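Local coordinates for apical membrane antigen 1-like protein, soluble form (Toxoplasma gondii, PDB 3ZLE) that probably takes part in host cell invasion by the parasite, as a surface antigen of the AMA1 family associated with the moving junction, at residues K49-G54 / C218-V223; V149-S154 / R197-G202; G234-F239 / C326-T331; C350-F355 / V373-D378. All coordinates share one frame; numbering follows the deposited sequence.

Interaction 1: K49-G54 / C218-V223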
loop_
_atom_site.group_PDB
_atom_site.type_symbol
_atom_site.label_atom_id
_atom_site.label_comp_id
_atom_site.label_asym_id
_atom_site.label_seq_id
_atom_site.Cartn_x
_atom_site.Cartn_y
_atom_site.Cartn_z
ATOM N N LYS A 49 8.212 -3.008 3.707
ATOM C CA LYS A 49 7.956 -3.693 4.988
ATOM C C LYS A 49 6.476 -3.708 5.406
ATOM O O LYS A 49 6.093 -4.458 6.338
ATOM C CB LYS A 49 8.837 -3.082 6.106
ATOM C CG LYS A 49 10.209 -3.733 6.206
ATOM C CD LYS A 49 11.351 -2.739 6.362
ATOM C CE LYS A 49 10.910 -1.455 7.062
ATOM N NZ LYS A 49 11.995 -0.857 7.892
ATOM N N CYS A 50 5.632 -2.923 4.714
ATOM C CA CYS A 50 4.207 -2.828 5.077
ATOM C C CYS A 50 3.288 -3.524 4.069
ATOM O O CYS A 50 3.458 -3.389 2.871
ATOM C CB CYS A 50 3.760 -1.365 5.238
ATOM S SG CYS A 50 4.368 -0.585 6.724
ATOM N N PRO A 51 2.249 -4.208 4.572
ATOM C CA PRO A 51 1.266 -4.769 3.650
ATOM C C PRO A 51 0.434 -3.676 2.999
ATOM O O PRO A 51 0.275 -2.573 3.558
ATOM C CB PRO A 51 0.414 -5.678 4.545
ATOM C CG PRO A 51 0.622 -5.210 5.936
ATOM C CD PRO A 51 1.931 -4.471 5.988
ATOM N N VAL A 52 -0.005 -3.916 1.773
ATOM C CA VAL A 52 -0.674 -2.878 1.026
ATOM C C VAL A 52 -2.096 -3.330 0.823
ATOM O O VAL A 52 -2.355 -4.220 0.009
ATOM C CB VAL A 52 -0.016 -2.713 -0.362
ATOM C CG1 VAL A 52 -0.432 -1.354 -0.983
ATOM C CG2 VAL A 52 1.502 -2.822 -0.237
ATOM N N PHE A 53 -3.032 -2.704 1.532
ATOM C CA PHE A 53 -4.401 -3.206 1.594
ATOM C C PHE A 53 -5.201 -2.794 0.374
ATOM O O PHE A 53 -5.238 -1.601 0.003
ATOM C CB PHE A 53 -5.076 -2.670 2.851
ATOM C CG PHE A 53 -4.635 -3.359 4.100
ATOM C CD1 PHE A 53 -3.445 -2.984 4.716
ATOM C CD2 PHE A 53 -5.302 -4.501 4.566
ATOM C CE1 PHE A 53 -3.043 -3.604 5.889
ATOM C CE2 PHE A 53 -4.838 -5.183 5.709
ATOM C CZ PHE A 53 -3.679 -4.750 6.331
ATOM N N GLY A 54 -5.830 -3.773 -0.270
ATOM C CA GLY A 54 -6.653 -3.501 -1.424
ATOM C C GLY A 54 -5.899 -3.378 -2.739
ATOM O O GLY A 54 -6.521 -3.192 -3.784
ATOM N N CYS A 218 2.446 -0.448 11.120
ATOM C CA CYS A 218 2.102 0.004 9.747
ATOM C C CYS A 218 0.775 0.758 9.676
ATOM O O CYS A 218 -0.115 0.590 10.542
ATOM C CB CYS A 218 2.035 -1.181 8.790
ATOM S SG CYS A 218 3.637 -1.895 8.305
ATOM N N PRO A 219 0.626 1.597 8.658
ATOM C CA PRO A 219 -0.592 2.405 8.548
ATOM C C PRO A 219 -1.713 1.642 7.841
ATOM O O PRO A 219 -2.044 1.935 6.713
ATOM C CB PRO A 219 -0.133 3.591 7.707
ATOM C CG PRO A 219 0.926 3.021 6.826
ATOM C CD PRO A 219 1.579 1.873 7.564
ATOM N N ASN A 220 -2.258 0.658 8.512
ATOM C CA ASN A 220 -3.191 -0.283 7.913
ATOM C C ASN A 220 -4.558 0.234 7.657
ATOM O O ASN A 220 -5.227 -0.283 6.776
ATOM C CB ASN A 220 -3.293 -1.526 8.758
ATOM C CG ASN A 220 -1.970 -1.993 9.210
ATOM O OD1 ASN A 220 -1.073 -2.211 8.382
ATOM N ND2 ASN A 220 -1.794 -2.117 10.515
ATOM N N ASP A 221 -4.971 1.285 8.376
ATOM C CA ASP A 221 -6.341 1.792 8.303
ATOM C C ASP A 221 -6.453 3.299 8.122
ATOM O O ASP A 221 -5.532 4.055 8.451
ATOM C CB ASP A 221 -7.132 1.343 9.550
ATOM C CG ASP A 221 -7.035 -0.146 9.791
ATOM O OD1 ASP A 221 -7.615 -0.908 8.992
ATOM O OD2 ASP A 221 -6.391 -0.563 10.786
ATOM N N ALA A 222 -7.567 3.727 7.534
ATOM C CA ALA A 222 -7.946 5.144 7.449
ATOM C C ALA A 222 -8.224 5.631 8.844
ATOM O O ALA A 222 -8.483 4.845 9.726
ATOM C CB ALA A 222 -9.193 5.293 6.576
ATOM N N VAL A 223 -8.041 6.927 9.090
ATOM C CA VAL A 223 -8.287 7.405 10.407
ATOM C C VAL A 223 -9.549 8.280 10.329
ATOM O O VAL A 223 -9.601 9.216 9.546
ATOM C CB VAL A 223 -7.080 8.194 10.955
ATOM C CG1 VAL A 223 -7.379 8.671 12.360
ATOM C CG2 VAL A 223 -5.832 7.320 10.943
HETATM O O HOH W 1 0.137 -1.025 5.727
#
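The disulfide between Cys-50 and Cys-218 ties the chain just ahead of strand 52-53 to the residues that follow helix 214-217, and so closes a loop of more than 160 residues in what corresponds to the first PAN-like domain of the AMA1 family. The bridge is a left-handed disulfide, chi3 -92°. Both sulfurs lie beside their own backbone N, and Pro-219 CD packs against Cys-50 SG at 3.8 Å while Pro-51 CD lies against Cys-218 SG on the other half of the bridge.

Beyond the disulfide, Asn-220 carries the contact, placed there by an inverse gamma turn centred on Pro-219. From CB outward, three atoms of its side chain come up against one corner of the Phe-53 ring: CB is 3.6 Å from Phe-53 CE1, CG approaches the same carbon, and Asn-220 OD1 comes within 3.5 Å of it. The amide plane is inclined 65° to the ring, so the two flat groups do not stack. The backbone O of Asn-220 meanwhile lies over one face of this ring. At the tip the two amide atoms part ways: ND2 donates to Trp-214 O at the preceding helix, which fixes which way round the amide sits, whereas OD1 turns back to the first segment.

Pro-51 and Phe-53 also rest on Ile-121 of helix 120-129. No direct hydrogen bond joins the two segments; instead, one water bridges them, donating to Asn-220 OD1 at 3.1 Å and to Pro-51 O at 2.7 Å.

Interaction 2: V149-S154 / R197-G202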
loop_
_atom_site.group_PDB
_atom_site.type_symbol
_atom_site.label_atom_id
_atom_site.label_comp_id
_atom_site.label_asym_id
_atom_site.label_seq_id
_atom_site.Cartn_x
_atom_site.Cartn_y
_atom_site.Cartn_z
ATOM N N VAL A 149 -0.044 -12.354 -1.947
ATOM C CA VAL A 149 -1.313 -11.691 -1.838
ATOM C C VAL A 149 -2.168 -12.532 -0.920
ATOM O O VAL A 149 -2.272 -13.774 -1.097
ATOM C CB VAL A 149 -2.008 -11.573 -3.209
ATOM C CG1 VAL A 149 -3.442 -11.081 -3.022
ATOM C CG2 VAL A 149 -1.245 -10.601 -4.129
ATOM N N TYR A 150 -2.658 -11.924 0.163
ATOM C CA TYR A 150 -3.547 -12.671 1.034
ATOM C C TYR A 150 -4.967 -12.220 0.677
ATOM O O TYR A 150 -5.184 -11.022 0.438
ATOM C CB TYR A 150 -3.252 -12.367 2.525
ATOM C CG TYR A 150 -4.303 -12.973 3.441
ATOM C CD1 TYR A 150 -4.475 -14.347 3.498
ATOM C CD2 TYR A 150 -5.170 -12.175 4.186
ATOM C CE1 TYR A 150 -5.415 -14.923 4.343
ATOM C CE2 TYR A 150 -6.132 -12.747 5.007
ATOM C CZ TYR A 150 -6.268 -14.130 5.043
ATOM O OH TYR A 150 -7.235 -14.744 5.797
ATOM N N ASP A 151 -5.906 -13.161 0.551
ATOM C CA ASP A 151 -7.343 -12.812 0.327
ATOM C C ASP A 151 -8.173 -13.057 1.602
ATOM O O ASP A 151 -8.240 -14.184 2.121
ATOM C CB ASP A 151 -7.907 -13.655 -0.826
ATOM C CG ASP A 151 -9.374 -13.423 -1.050
ATOM O OD1 ASP A 151 -9.903 -12.449 -0.496
ATOM O OD2 ASP A 151 -10.016 -14.233 -1.751
ATOM N N ALA A 152 -8.690 -11.997 2.205
ATOM C CA ALA A 152 -9.269 -12.164 3.553
ATOM C C ALA A 152 -10.675 -12.735 3.526
ATOM O O ALA A 152 -11.180 -13.179 4.534
ATOM C CB ALA A 152 -9.175 -10.900 4.386
ATOM N N VAL A 153 -11.226 -12.862 2.328
ATOM C CA VAL A 153 -12.509 -13.480 2.150
ATOM C C VAL A 153 -12.362 -14.990 1.989
ATOM O O VAL A 153 -12.852 -15.739 2.811
ATOM C CB VAL A 153 -13.261 -12.878 0.928
ATOM C CG1 VAL A 153 -14.541 -13.633 0.642
ATOM C CG2 VAL A 153 -13.571 -11.404 1.177
ATOM N N SER A 154 -11.664 -15.448 0.957
ATOM C CA SER A 154 -11.463 -16.897 0.854
ATOM C C SER A 154 -10.596 -17.418 2.000
ATOM O O SER A 154 -10.597 -18.596 2.260
ATOM C CB SER A 154 -10.833 -17.292 -0.474
ATOM O OG SER A 154 -9.590 -16.664 -0.633
ATOM N N ARG A 197 -13.812 -10.378 -2.778
ATOM C CA ARG A 197 -12.474 -10.656 -2.249
ATOM C C ARG A 197 -11.870 -9.422 -1.520
ATOM O O ARG A 197 -12.343 -8.308 -1.706
ATOM C CB ARG A 197 -11.535 -11.168 -3.354
ATOM C CG ARG A 197 -11.425 -10.261 -4.573
ATOM C CD ARG A 197 -10.457 -10.789 -5.602
ATOM N NE ARG A 197 -10.033 -9.696 -6.443
ATOM C CZ ARG A 197 -9.245 -9.809 -7.493
ATOM N NH1 ARG A 197 -8.740 -10.984 -7.828
ATOM N NH2 ARG A 197 -8.956 -8.736 -8.194
ATOM N N ALA A 198 -10.938 -9.639 -0.595
ATOM C CA ALA A 198 -10.346 -8.513 0.132
ATOM C C ALA A 198 -8.836 -8.730 0.214
ATOM O O ALA A 198 -8.355 -9.444 1.061
ATOM C CB ALA A 198 -10.975 -8.355 1.541
ATOM N N LEU A 199 -8.107 -8.085 -0.687
ATOM C CA LEU A 199 -6.759 -8.463 -0.995
ATOM C C LEU A 199 -5.785 -7.668 -0.173
ATOM O O LEU A 199 -6.034 -6.501 0.165
ATOM C CB LEU A 199 -6.482 -8.248 -2.481
ATOM C CG LEU A 199 -7.291 -9.183 -3.386
ATOM C CD1 LEU A 199 -6.794 -9.116 -4.821
ATOM C CD2 LEU A 199 -7.243 -10.586 -2.851
ATOM N N VAL A 200 -4.634 -8.263 0.070
ATOM C CA VAL A 200 -3.522 -7.551 0.682
ATOM C C VAL A 200 -2.309 -7.981 -0.065
ATOM O O VAL A 200 -2.088 -9.169 -0.196
ATOM C CB VAL A 200 -3.320 -7.947 2.154
ATOM C CG1 VAL A 200 -2.224 -7.082 2.770
ATOM C CG2 VAL A 200 -4.624 -7.767 2.926
ATOM N N TYR A 201 -1.610 -7.019 -0.679
ATOM C CA TYR A 201 -0.433 -7.323 -1.475
ATOM C C TYR A 201 0.754 -6.935 -0.654
ATOM O O TYR A 201 0.712 -5.944 0.086
ATOM C CB TYR A 201 -0.433 -6.512 -2.793
ATOM C CG TYR A 201 0.732 -6.811 -3.745
ATOM C CD1 TYR A 201 1.991 -6.245 -3.547
ATOM C CD2 TYR A 201 0.515 -7.500 -4.932
ATOM C CE1 TYR A 201 3.041 -6.517 -4.414
ATOM C CE2 TYR A 201 1.536 -7.700 -5.845
ATOM C CZ TYR A 201 2.785 -7.209 -5.581
ATOM O OH TYR A 201 3.794 -7.474 -6.466
ATOM N N GLY A 202 1.793 -7.759 -0.692
ATOM C CA GLY A 202 2.987 -7.454 0.103
ATOM C C GLY A 202 4.239 -8.089 -0.462
ATOM O O GLY A 202 4.169 -9.088 -1.173
#
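Tyr-150 and Val-200 form a hydrogen-bonded antiparallel pair between neighbouring strands of the five-stranded sheet in the PAN-like first domain. Each backbone N reaches the other residue's O at 2.8 Å. The non-hydrogen-bonded pairs Val-149/Tyr-201 and Asp-151/Leu-199 flank this pair.

The buried end is tightly packed. On the face carrying Val-149, Leu-199 and Tyr-201, the two methyls of the valine divide the work: CG1, anti to its backbone N (chi1 170°), meets Leu-199 CD2 at 3.8 Å, while Val-149 CG2 approaches Tyr-201 CD2 obliquely at 3.7 Å. On the reverse face Val-200 rests on Ile-121 of helix 120-129.

Toward Val-153 and Arg-197 the strands run out, solvent gains access and polar bonds take over. Ala-152 N still bonds to Ala-198 O, and Val-153 lays its CG2 methyl over the backbone at Arg-197 CA and Ala-198 N, with Ala-198 CB a little farther off. Arg-197 leads its guanidinium away to a salt bridge with Glu-192, with Leu-199 CD1 over the centre of one guanidinium face. The carboxylate of Asp-151 secures this end: OD2 accepts from Ser-154 OG, and OD1 closes an Asx turn with Val-153 N, which comes from above the carboxylate plane at 3.1 Å. From the other side of that plane, but nearly along the C-O axis, Ala-198 N reaches Asp-151 OD1 at 3.0 Å and 165°.

Interaction 3: G234-F239 / C326-T331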
loop_
_atom_site.group_PDB
_atom_site.type_symbol
_atom_site.label_atom_id
_atom_site.label_comp_id
_atom_site.label_asym_id
_atom_site.label_seq_id
_atom_site.Cartn_x
_atom_site.Cartn_y
_atom_site.Cartn_z
ATOM N N GLY A 234 2.015 25.705 18.398
ATOM C CA GLY A 234 1.154 25.143 19.442
ATOM C C GLY A 234 -0.199 24.593 19.002
ATOM O O GLY A 234 -1.075 24.397 19.842
ATOM N N GLN A 235 -0.260 24.094 17.769
ATOM C CA GLN A 235 -1.517 23.742 17.084
ATOM C C GLN A 235 -1.073 22.721 16.030
ATOM O O GLN A 235 0.054 22.825 15.535
ATOM C CB GLN A 235 -2.083 25.017 16.428
ATOM C CG GLN A 235 -2.698 24.854 15.073
ATOM C CD GLN A 235 -3.274 26.159 14.548
ATOM O OE1 GLN A 235 -2.831 27.248 14.908
ATOM N NE2 GLN A 235 -4.269 26.049 13.719
ATOM N N CYS A 236 -1.853 21.650 15.823
ATOM C CA CYS A 236 -1.816 20.891 14.561
ATOM C C CYS A 236 -2.442 21.625 13.382
ATOM O O CYS A 236 -3.644 21.829 13.341
ATOM C CB CYS A 236 -2.539 19.539 14.705
ATOM S SG CYS A 236 -2.068 18.355 13.387
ATOM N N VAL A 237 -1.658 21.939 12.362
ATOM C CA VAL A 237 -2.254 22.506 11.199
ATOM C C VAL A 237 -2.329 21.515 10.065
ATOM O O VAL A 237 -1.311 21.069 9.573
ATOM C CB VAL A 237 -1.640 23.867 10.772
ATOM C CG1 VAL A 237 -0.817 24.483 11.890
ATOM C CG2 VAL A 237 -0.833 23.741 9.504
ATOM N N PRO A 238 -3.561 21.196 9.632
ATOM C CA PRO A 238 -3.763 20.091 8.696
ATOM C C PRO A 238 -3.267 20.483 7.340
ATOM O O PRO A 238 -3.330 21.647 6.982
ATOM C CB PRO A 238 -5.329 19.901 8.664
ATOM C CG PRO A 238 -5.900 21.134 9.298
ATOM C CD PRO A 238 -4.839 21.714 10.210
ATOM N N PHE A 239 -2.878 19.502 6.552
ATOM C CA PHE A 239 -2.608 19.698 5.145
ATOM C C PHE A 239 -3.891 19.932 4.371
ATOM O O PHE A 239 -4.860 19.186 4.508
ATOM C CB PHE A 239 -1.892 18.478 4.590
ATOM C CG PHE A 239 -0.547 18.262 5.188
ATOM C CD1 PHE A 239 -0.400 17.512 6.342
ATOM C CD2 PHE A 239 0.580 18.800 4.595
ATOM C CE1 PHE A 239 0.844 17.365 6.936
ATOM C CE2 PHE A 239 1.810 18.708 5.208
ATOM C CZ PHE A 239 1.943 17.964 6.374
ATOM N N CYS A 326 1.137 15.151 13.365
ATOM C CA CYS A 326 0.016 15.225 14.289
ATOM C C CYS A 326 -1.264 15.004 13.526
ATOM O O CYS A 326 -1.267 14.883 12.265
ATOM C CB CYS A 326 -0.017 16.596 14.998
ATOM S SG CYS A 326 -0.008 17.963 13.819
ATOM N N PHE A 327 -2.342 14.855 14.294
ATOM C CA PHE A 327 -3.677 14.780 13.773
ATOM C C PHE A 327 -4.477 15.937 14.299
ATOM O O PHE A 327 -4.463 16.217 15.510
ATOM C CB PHE A 327 -4.339 13.494 14.243
ATOM C CG PHE A 327 -3.966 12.321 13.437
ATOM C CD1 PHE A 327 -4.531 12.125 12.183
ATOM C CD2 PHE A 327 -2.942 11.470 13.858
ATOM C CE1 PHE A 327 -4.168 11.036 11.421
ATOM C CE2 PHE A 327 -2.574 10.378 13.091
ATOM C CZ PHE A 327 -3.182 10.155 11.895
ATOM N N ALA A 328 -5.235 16.568 13.411
ATOM C CA ALA A 328 -6.243 17.533 13.840
ATOM C C ALA A 328 -7.621 16.841 13.945
ATOM O O ALA A 328 -8.185 16.454 12.919
ATOM C CB ALA A 328 -6.321 18.670 12.796
ATOM N N PRO A 329 -8.161 16.668 15.151
ATOM C CA PRO A 329 -9.476 15.949 15.139
ATOM C C PRO A 329 -10.581 16.852 14.580
ATOM O O PRO A 329 -10.769 17.978 15.060
ATOM C CB PRO A 329 -9.735 15.625 16.634
ATOM C CG PRO A 329 -8.945 16.662 17.377
ATOM C CD PRO A 329 -7.734 17.031 16.531
ATOM N N ILE A 330 -11.214 16.396 13.510
ATOM C CA ILE A 330 -12.218 17.152 12.779
ATOM C C ILE A 330 -13.311 16.155 12.440
ATOM O O ILE A 330 -13.063 15.226 11.735
ATOM C CB ILE A 330 -11.690 17.623 11.409
ATOM C CG1 ILE A 330 -10.326 18.314 11.540
ATOM C CG2 ILE A 330 -12.744 18.479 10.703
ATOM C CD1 ILE A 330 -10.383 19.806 11.326
ATOM N N THR A 331 -14.531 16.415 12.883
ATOM C CA THR A 331 -15.646 15.487 12.723
ATOM C C THR A 331 -16.025 15.347 11.266
ATOM O O THR A 331 -16.035 16.318 10.524
ATOM C CB THR A 331 -16.846 16.018 13.503
ATOM O OG1 THR A 331 -16.500 16.145 14.885
ATOM C CG2 THR A 331 -18.049 15.134 13.348
#
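Cys-236 SG lies over one face of the flat peptide group joining Phe-327 to Ala-328, 3.5 Å from Phe-327 C and 3.6 Å from Ala-328 N. The Phe-327 side chain leaves from the opposite face of that peptide, and its ring packs among other aromatics, meeting both Trp-9 and Phe-22 edge-to-face. The contact belongs to the three-stranded antiparallel sheet of the second PAN-like domain of AMA1. Strands 235-238 and 326-330 are its outer members, each bonded to the central strand 226-232, yet here the axes of these short segments come within 6.3 Å and cross at 82°.

A disulfide bridges these two outer strands without any hydrogen bond directly between them. Its halves are built differently: Cys-236 SG is anti to the backbone N (chi1 -162°), whereas Cys-326 SG is tucked between its own backbone N and carbonyl carbon. The bridge itself has a right-handed twist, chi3 88°. Ala-328, with its CB directed at the first strand, stands beside the sulfur; an equally loose apolar contact with Pro-238 extends the patch. The backbone O of Cys-236 accepts from Gln-379 NE2 on strand 376-383. Ala-328 CB stands 4.3 Å from both Cys-236 SG and Pro-238 CD.

Interaction 4: C350-F355 / V373-D378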
loop_
_atom_site.group_PDB
_atom_site.type_symbol
_atom_site.label_atom_id
_atom_site.label_comp_id
_atom_site.label_asym_id
_atom_site.label_seq_id
_atom_site.Cartn_x
_atom_site.Cartn_y
_atom_site.Cartn_z
ATOM N N CYS A 350 -7.614 9.350 24.973
ATOM C CA CYS A 350 -6.900 10.451 25.477
ATOM C C CYS A 350 -7.370 10.438 26.931
ATOM O O CYS A 350 -8.453 9.965 27.200
ATOM C CB CYS A 350 -7.402 11.661 24.665
ATOM S SG CYS A 350 -7.184 13.252 25.315
ATOM N N ASP A 351 -6.511 10.748 27.885
ATOM C CA ASP A 351 -6.957 10.692 29.317
ATOM C C ASP A 351 -7.343 12.073 29.852
ATOM O O ASP A 351 -6.469 12.915 30.102
ATOM C CB ASP A 351 -5.855 10.065 30.172
ATOM C CG ASP A 351 -6.098 10.225 31.687
ATOM O OD1 ASP A 351 -7.258 10.141 32.158
ATOM O OD2 ASP A 351 -5.095 10.377 32.410
ATOM N N SER A 352 -8.651 12.326 29.949
ATOM C CA SER A 352 -9.171 13.654 30.258
ATOM C C SER A 352 -8.667 14.180 31.581
ATOM O O SER A 352 -8.453 15.387 31.726
ATOM C CB SER A 352 -10.702 13.657 30.286
ATOM O OG SER A 352 -11.230 14.111 29.057
ATOM N N ALA A 353 -8.562 13.289 32.570
ATOM C CA ALA A 353 -8.115 13.679 33.925
ATOM C C ALA A 353 -6.717 14.299 34.000
ATOM O O ALA A 353 -6.465 15.135 34.857
ATOM C CB ALA A 353 -8.250 12.514 34.915
ATOM N N SER A 354 -5.801 13.888 33.131
ATOM C CA SER A 354 -4.396 14.324 33.272
ATOM C C SER A 354 -3.909 15.151 32.086
ATOM O O SER A 354 -2.861 15.809 32.161
ATOM C CB SER A 354 -3.485 13.125 33.446
ATOM O OG SER A 354 -3.723 12.193 32.410
ATOM N N PHE A 355 -4.587 14.992 30.952
ATOM C CA PHE A 355 -4.206 15.689 29.733
ATOM C C PHE A 355 -4.131 17.209 29.983
ATOM O O PHE A 355 -5.130 17.828 30.363
ATOM C CB PHE A 355 -5.232 15.425 28.643
ATOM C CG PHE A 355 -4.814 15.937 27.294
ATOM C CD1 PHE A 355 -4.956 17.276 26.983
ATOM C CD2 PHE A 355 -4.115 15.126 26.417
ATOM C CE1 PHE A 355 -4.504 17.773 25.781
ATOM C CE2 PHE A 355 -3.699 15.619 25.190
ATOM C CZ PHE A 355 -3.891 16.939 24.886
ATOM N N VAL A 373 -11.598 15.974 26.020
ATOM C CA VAL A 373 -12.947 16.188 26.442
ATOM C C VAL A 373 -13.604 14.820 26.284
ATOM O O VAL A 373 -13.582 14.262 25.197
ATOM C CB VAL A 373 -13.600 17.174 25.453
ATOM C CG1 VAL A 373 -15.082 17.269 25.665
ATOM C CG2 VAL A 373 -12.896 18.533 25.475
ATOM N N GLY A 374 -14.086 14.234 27.371
ATOM C CA GLY A 374 -14.744 12.935 27.270
ATOM C C GLY A 374 -13.768 11.904 26.725
ATOM O O GLY A 374 -14.113 11.088 25.883
ATOM N N ASN A 375 -12.509 12.060 27.108
ATOM C CA ASN A 375 -11.449 11.181 26.662
ATOM C C ASN A 375 -11.160 11.142 25.178
ATOM O O ASN A 375 -10.528 10.198 24.703
ATOM C CB ASN A 375 -11.664 9.772 27.218
ATOM C CG ASN A 375 -11.393 9.708 28.690
ATOM O OD1 ASN A 375 -10.927 10.685 29.291
ATOM N ND2 ASN A 375 -11.638 8.569 29.277
ATOM N N GLN A 376 -11.543 12.187 24.449
ATOM C CA GLN A 376 -11.226 12.261 23.011
ATOM C C GLN A 376 -10.489 13.535 22.658
ATOM O O GLN A 376 -10.669 14.552 23.298
ATOM C CB GLN A 376 -12.483 12.101 22.144
ATOM C CG GLN A 376 -13.013 10.669 22.105
ATOM C CD GLN A 376 -14.277 10.525 21.266
ATOM O OE1 GLN A 376 -14.554 11.347 20.385
ATOM N NE2 GLN A 376 -15.046 9.463 21.525
ATOM N N PHE A 377 -9.553 13.433 21.724
ATOM C CA PHE A 377 -8.837 14.586 21.261
ATOM C C PHE A 377 -9.826 15.614 20.745
ATOM O O PHE A 377 -10.788 15.268 20.043
ATOM C CB PHE A 377 -7.845 14.206 20.155
ATOM C CG PHE A 377 -6.480 13.890 20.667
ATOM C CD1 PHE A 377 -5.592 14.910 20.976
ATOM C CD2 PHE A 377 -6.115 12.571 20.950
ATOM C CE1 PHE A 377 -4.326 14.620 21.448
ATOM C CE2 PHE A 377 -4.854 12.271 21.467
ATOM C CZ PHE A 377 -3.949 13.299 21.693
ATOM N N ASP A 378 -9.581 16.878 21.092
ATOM C CA ASP A 378 -10.390 17.958 20.585
ATOM C C ASP A 378 -9.520 19.158 20.215
ATOM O O ASP A 378 -8.583 19.511 20.930
ATOM C CB ASP A 378 -11.453 18.344 21.605
ATOM C CG ASP A 378 -12.703 18.961 20.958
ATOM O OD1 ASP A 378 -13.065 18.548 19.830
ATOM O OD2 ASP A 378 -13.298 19.892 21.566
#
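Ser-352 and Asn-375 exchange a reciprocal pair of hydrogen bonds, each backbone N serving the other's side-chain oxygen. Ser-352 N reaches Asn-375 OD1 at 2.9 Å, tilted 30° from the amide carbonyl plane, and Asn-375 N returns a bond to Ser-352 OG at 3.1 Å. The serine hydroxyl also bonds to Cys-372 O, so it is gripped on two counts. A weak bond from Cys-350 N to Asn-375 O adds to the polar seam.

Beside it lies an apolar group. Cys-350 SG stands well above the face of the Phe-377 ring, a long contact at 4.6 Å from the ring centroid and only 10° off the normal, while Phe-355 CE2 meets Phe-377 CE1 at 3.9 Å with the ring planes nearly perpendicular.

In the next shell, the type I' turn from Val-373 to Gln-376 presents Asn-375, and the Cys-350 to Cys-372 disulfide holds the loop to the strand entering that turn. Asp-351 O accepts from both Ser-354 N and Phe-355 N, curling the loop so that Phe-355 returns to Phe-377. The contact lies at the turn of the hairpin of strands 366-373 and 376-383, in the disulfide-rich region consistent with AMA1 domain III, with Phe-377 stacked on Trp-9 and meeting Phe-15 of helix 13-20 edge-to-face.

Overall arrangement
Interactions 1 and 2 are largely buried and adjoin: strand 52-53 borders strand 199-202 in the same sheet, Val-52 N probably bonds to Tyr-201 O, and interaction 2 is nested within the loop that interaction 1 closes. Interaction 3, likewise buried, lies on the other side of the chain's centre from interaction 2, and reaches interaction 1 through Val-223 against Phe-327. Interaction 4 is more exposed and adjoins interaction 3, where Pro-329 packs on Phe-377 and Asp-378. The chemistry follows position: strand pairing with a carboxylate at its outer end in interaction 2, a covalent bridge with little polar support in interactions 1 and 3, and a reciprocal side-chain to backbone pair at the partly buried hairpin turn.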